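Local coordinates for uncharacterized protein SPT16D (Chaetomium thermophilum var. thermophilum, PDB 4KHB), which is a subunit of the FACT complex, probably a histone chaperone that reorganises nucleosomes during transcription, replication and repair, represented here by its PH-like heterodimerisation domain, at residues V45-K57 against W63-Q75. Residues are numbered along the deposited sequence; the frame is centred on the assembly and turned at random.
Sequences VPFHINTIKNASK and WSFLRINFLSPGQ
N54 and N69 meet through both backbone and side chains across the antiparallel hairpin of strands 52-60 and 63-70. S56 and R67 exchange a reciprocal pair of backbone bonds, and N69 N gives a further one to N54 O. Nearer the start of the hairpin the pairing breaks into a classic beta bulge: N69 O accepts from K53 N at 2.7 Å and, over a longer bond, from N54 N at 3.3 Å. Beyond it, L71 N reaches T51 O at 2.8 Å in an almost straight bond. Among the polar side chains, N69 ND2 donates to N54 OD1 (2.9 Å) within the carbonyl plane, although the two amides stand 82° apart. N54 takes the crowded chi1 position, which brings its side-chain oxygen OD1 beside N69 ND2. Water 1 accepts a weak bond from T51 OG1 and donates to L71 O, which also receives N109 ND2 of the neighbouring POB3N chain. The apolar part centres on F70: T51 CG2 lies 3.3 Å from F70 CD1 at the ring edge, I52 CG1 approaches obliquely, and F70 CZ sits over one face of F47, the planes inclined at 49°. With F70 CG beside its own backbone N (chi1 -64°), the ring is directed back toward strand 43-48. An alanine at F70 would remove the ring and is likely to open a gap between F47, T51 and I52. On the exposed side, K53 CD packs on Q75 CG. The bulge thus keeps two backbone N-H groups satisfied by one carbonyl, while F70 ties this hairpin of the PH-like fold to the preceding strand.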
# COMPACT_ATOMS: atom_id res chain seq x y z
N VAL A 45 2.83 5.36 0.04
CA VAL A 45 1.59 6.12 0.08
C VAL A 45 1.78 7.46 0.77
O VAL A 45 2.14 7.52 1.95
CB VAL A 45 0.47 5.33 0.79
CG1 VAL A 45 -0.83 6.11 0.74
CG2 VAL A 45 0.30 3.97 0.14
N PRO A 46 1.52 8.55 0.03
CA PRO A 46 1.65 9.91 0.55
C PRO A 46 0.49 10.30 1.45
O PRO A 46 -0.65 9.95 1.16
CB PRO A 46 1.62 10.78 -0.72
CG PRO A 46 1.78 9.83 -1.87
CD PRO A 46 1.22 8.54 -1.41
N PHE A 47 0.79 11.00 2.54
CA PHE A 47 -0.24 11.63 3.36
C PHE A 47 0.19 13.05 3.68
O PHE A 47 1.26 13.28 4.24
CB PHE A 47 -0.49 10.83 4.64
CG PHE A 47 -1.20 9.53 4.42
CD1 PHE A 47 -2.59 9.49 4.32
CD2 PHE A 47 -0.50 8.33 4.32
CE1 PHE A 47 -3.26 8.29 4.12
CE2 PHE A 47 -1.16 7.13 4.12
CZ PHE A 47 -2.54 7.11 4.02
N HIS A 48 -0.64 14.01 3.30
CA HIS A 48 -0.31 15.42 3.49
C HIS A 48 -0.41 15.78 4.97
O HIS A 48 -1.18 15.18 5.71
CB HIS A 48 -1.25 16.30 2.66
CG HIS A 48 -0.77 17.70 2.48
ND1 HIS A 48 -0.93 18.68 3.44
CD2 HIS A 48 -0.14 18.30 1.44
CE1 HIS A 48 -0.41 19.81 3.00
NE2 HIS A 48 0.07 19.61 1.79
N ILE A 49 0.39 16.76 5.39
CA ILE A 49 0.44 17.15 6.80
C ILE A 49 -0.88 17.74 7.31
O ILE A 49 -1.21 17.62 8.50
CB ILE A 49 1.60 18.14 7.07
CG1 ILE A 49 1.86 18.27 8.57
CG2 ILE A 49 1.29 19.50 6.48
CD1 ILE A 49 2.43 17.02 9.20
N ASN A 50 -1.65 18.34 6.41
CA ASN A 50 -2.94 18.94 6.76
C ASN A 50 -4.00 17.89 7.08
O ASN A 50 -5.13 18.22 7.45
CB ASN A 50 -3.43 19.85 5.63
CG ASN A 50 -2.56 21.08 5.45
OD1 ASN A 50 -1.70 21.38 6.29
ND2 ASN A 50 -2.78 21.81 4.37
N THR A 51 -3.62 16.63 6.91
CA THR A 51 -4.51 15.49 7.10
C THR A 51 -4.22 14.85 8.46
O THR A 51 -5.02 14.07 8.98
CB THR A 51 -4.34 14.49 5.92
OG1 THR A 51 -5.62 14.16 5.38
CG2 THR A 51 -3.64 13.22 6.36
N ILE A 52 -3.08 15.22 9.04
CA ILE A 52 -2.57 14.57 10.25
C ILE A 52 -2.88 15.33 11.54
O ILE A 52 -2.70 16.55 11.62
CB ILE A 52 -1.04 14.35 10.13
CG1 ILE A 52 -0.75 13.25 9.10
CG2 ILE A 52 -0.43 13.96 11.48
CD1 ILE A 52 0.69 13.24 8.61
N LYS A 53 -3.35 14.60 12.55
CA LYS A 53 -3.63 15.15 13.88
C LYS A 53 -2.36 15.20 14.73
O LYS A 53 -1.90 16.27 15.11
CB LYS A 53 -4.70 14.32 14.57
CG LYS A 53 -5.24 14.92 15.86
CD LYS A 53 -6.41 14.11 16.38
CE LYS A 53 -7.26 14.93 17.33
NZ LYS A 53 -6.87 14.70 18.75
N ASN A 54 -1.81 14.02 15.04
CA ASN A 54 -0.57 13.94 15.81
C ASN A 54 0.21 12.65 15.53
O ASN A 54 -0.30 11.74 14.86
CB ASN A 54 -0.85 14.07 17.31
CG ASN A 54 -1.91 13.10 17.80
OD1 ASN A 54 -1.81 11.89 17.59
ND2 ASN A 54 -2.94 13.62 18.46
N ALA A 55 1.43 12.57 16.06
CA ALA A 55 2.24 11.36 15.96
C ALA A 55 2.90 11.03 17.29
O ALA A 55 3.42 11.92 17.97
CB ALA A 55 3.30 11.52 14.88
N SER A 56 2.88 9.76 17.67
CA SER A 56 3.43 9.33 18.95
C SER A 56 4.35 8.12 18.85
O SER A 56 4.07 7.17 18.11
CB SER A 56 2.30 9.03 19.94
OG SER A 56 1.26 9.99 19.83
N LYS A 57 5.46 8.16 19.60
CA LYS A 57 6.39 7.04 19.70
C LYS A 57 6.21 6.34 21.05
O LYS A 57 5.93 6.99 22.06
CB LYS A 57 7.83 7.53 19.55
CG LYS A 57 8.88 6.42 19.69
CD LYS A 57 9.92 6.77 20.74
CE LYS A 57 10.84 5.60 21.02
NZ LYS A 57 12.28 5.98 21.03
N TRP A 63 10.80 -3.70 20.61
CA TRP A 63 10.09 -3.05 19.52
C TRP A 63 9.67 -1.63 19.89
O TRP A 63 9.21 -1.38 21.01
CB TRP A 63 8.85 -3.86 19.12
CG TRP A 63 9.16 -5.21 18.55
CD1 TRP A 63 9.06 -6.42 19.18
CD2 TRP A 63 9.61 -5.50 17.22
NE1 TRP A 63 9.43 -7.43 18.33
CE2 TRP A 63 9.77 -6.89 17.12
CE3 TRP A 63 9.91 -4.70 16.10
CZ2 TRP A 63 10.21 -7.51 15.95
CZ3 TRP A 63 10.34 -5.32 14.95
CH2 TRP A 63 10.49 -6.71 14.87
N SER A 64 9.82 -0.70 18.95
CA SER A 64 9.31 0.65 19.13
C SER A 64 8.11 0.85 18.22
O SER A 64 8.02 0.23 17.15
CB SER A 64 10.39 1.69 18.82
OG SER A 64 11.46 1.58 19.74
N PHE A 65 7.18 1.71 18.62
CA PHE A 65 5.95 1.89 17.86
C PHE A 65 5.69 3.34 17.48
O PHE A 65 5.82 4.25 18.30
CB PHE A 65 4.76 1.33 18.64
CG PHE A 65 4.76 -0.17 18.76
CD1 PHE A 65 5.50 -0.81 19.74
CD2 PHE A 65 4.00 -0.94 17.89
CE1 PHE A 65 5.49 -2.19 19.85
CE2 PHE A 65 3.98 -2.32 17.99
CZ PHE A 65 4.73 -2.95 18.97
N LEU A 66 5.31 3.54 16.22
CA LEU A 66 4.94 4.86 15.72
C LEU A 66 3.47 4.89 15.36
O LEU A 66 3.05 4.22 14.41
CB LEU A 66 5.77 5.22 14.49
CG LEU A 66 5.74 6.70 14.11
CD1 LEU A 66 6.44 7.56 15.15
CD2 LEU A 66 6.33 6.92 12.73
N ARG A 67 2.67 5.64 16.11
CA ARG A 67 1.26 5.79 15.77
C ARG A 67 0.94 7.18 15.23
O ARG A 67 1.17 8.19 15.90
CB ARG A 67 0.35 5.45 16.95
CG ARG A 67 -1.03 6.07 16.84
CD ARG A 67 -2.11 5.10 17.26
NE ARG A 67 -2.67 5.44 18.56
CZ ARG A 67 -3.94 5.24 18.91
NH1 ARG A 67 -4.79 4.72 18.03
NH2 ARG A 67 -4.36 5.57 20.12
N ILE A 68 0.43 7.21 14.01
CA ILE A 68 0.01 8.45 13.39
C ILE A 68 -1.52 8.55 13.39
O ILE A 68 -2.20 7.70 12.81
CB ILE A 68 0.54 8.56 11.95
CG1 ILE A 68 2.07 8.50 11.94
CG2 ILE A 68 0.05 9.84 11.29
CD1 ILE A 68 2.67 8.13 10.59
N ASN A 69 -2.05 9.58 14.06
CA ASN A 69 -3.49 9.82 14.06
C ASN A 69 -3.88 10.89 13.06
O ASN A 69 -3.22 11.93 12.95
CB ASN A 69 -4.00 10.18 15.46
CG ASN A 69 -3.86 9.03 16.45
OD1 ASN A 69 -4.59 8.05 16.38
ND2 ASN A 69 -2.92 9.17 17.38
N PHE A 70 -4.96 10.64 12.32
CA PHE A 70 -5.38 11.56 11.27
C PHE A 70 -6.59 12.39 11.68
O PHE A 70 -7.32 12.02 12.61
CB PHE A 70 -5.70 10.75 10.01
CG PHE A 70 -4.51 10.05 9.42
CD1 PHE A 70 -3.69 10.69 8.52
CD2 PHE A 70 -4.21 8.74 9.78
CE1 PHE A 70 -2.60 10.06 7.97
CE2 PHE A 70 -3.12 8.09 9.23
CZ PHE A 70 -2.31 8.75 8.33
N LEU A 71 -6.82 13.50 10.99
CA LEU A 71 -7.99 14.32 11.24
C LEU A 71 -9.22 13.74 10.56
O LEU A 71 -9.22 13.50 9.35
CB LEU A 71 -7.75 15.77 10.79
CG LEU A 71 -6.64 16.48 11.56
CD1 LEU A 71 -6.17 17.74 10.84
CD2 LEU A 71 -7.11 16.81 12.97
N SER A 72 -10.26 13.51 11.36
CA SER A 72 -11.50 12.90 10.88
C SER A 72 -12.64 13.37 11.77
O SER A 72 -12.39 13.87 12.87
CB SER A 72 -11.39 11.37 10.92
OG SER A 72 -10.48 10.96 11.93
N PRO A 73 -13.88 13.23 11.29
CA PRO A 73 -15.04 13.50 12.14
C PRO A 73 -14.95 12.74 13.46
O PRO A 73 -14.82 11.51 13.46
CB PRO A 73 -16.21 12.99 11.31
CG PRO A 73 -15.76 13.12 9.89
CD PRO A 73 -14.25 13.05 9.88
N GLY A 74 -15.01 13.46 14.57
CA GLY A 74 -14.78 12.89 15.88
C GLY A 74 -13.34 13.00 16.35
O GLY A 74 -13.07 13.02 17.55
N GLN A 75 -12.40 13.07 15.41
CA GLN A 75 -10.99 13.18 15.76
C GLN A 75 -10.37 14.47 15.23
O GLN A 75 -11.06 15.47 15.03
CB GLN A 75 -10.22 11.96 15.23
CG GLN A 75 -9.00 11.60 16.06
CD GLN A 75 -8.27 10.37 15.54
OE1 GLN A 75 -7.26 10.48 14.86
NE2 GLN A 75 -8.79 9.20 15.88
O HOH W 1 -8.37 14.92 7.04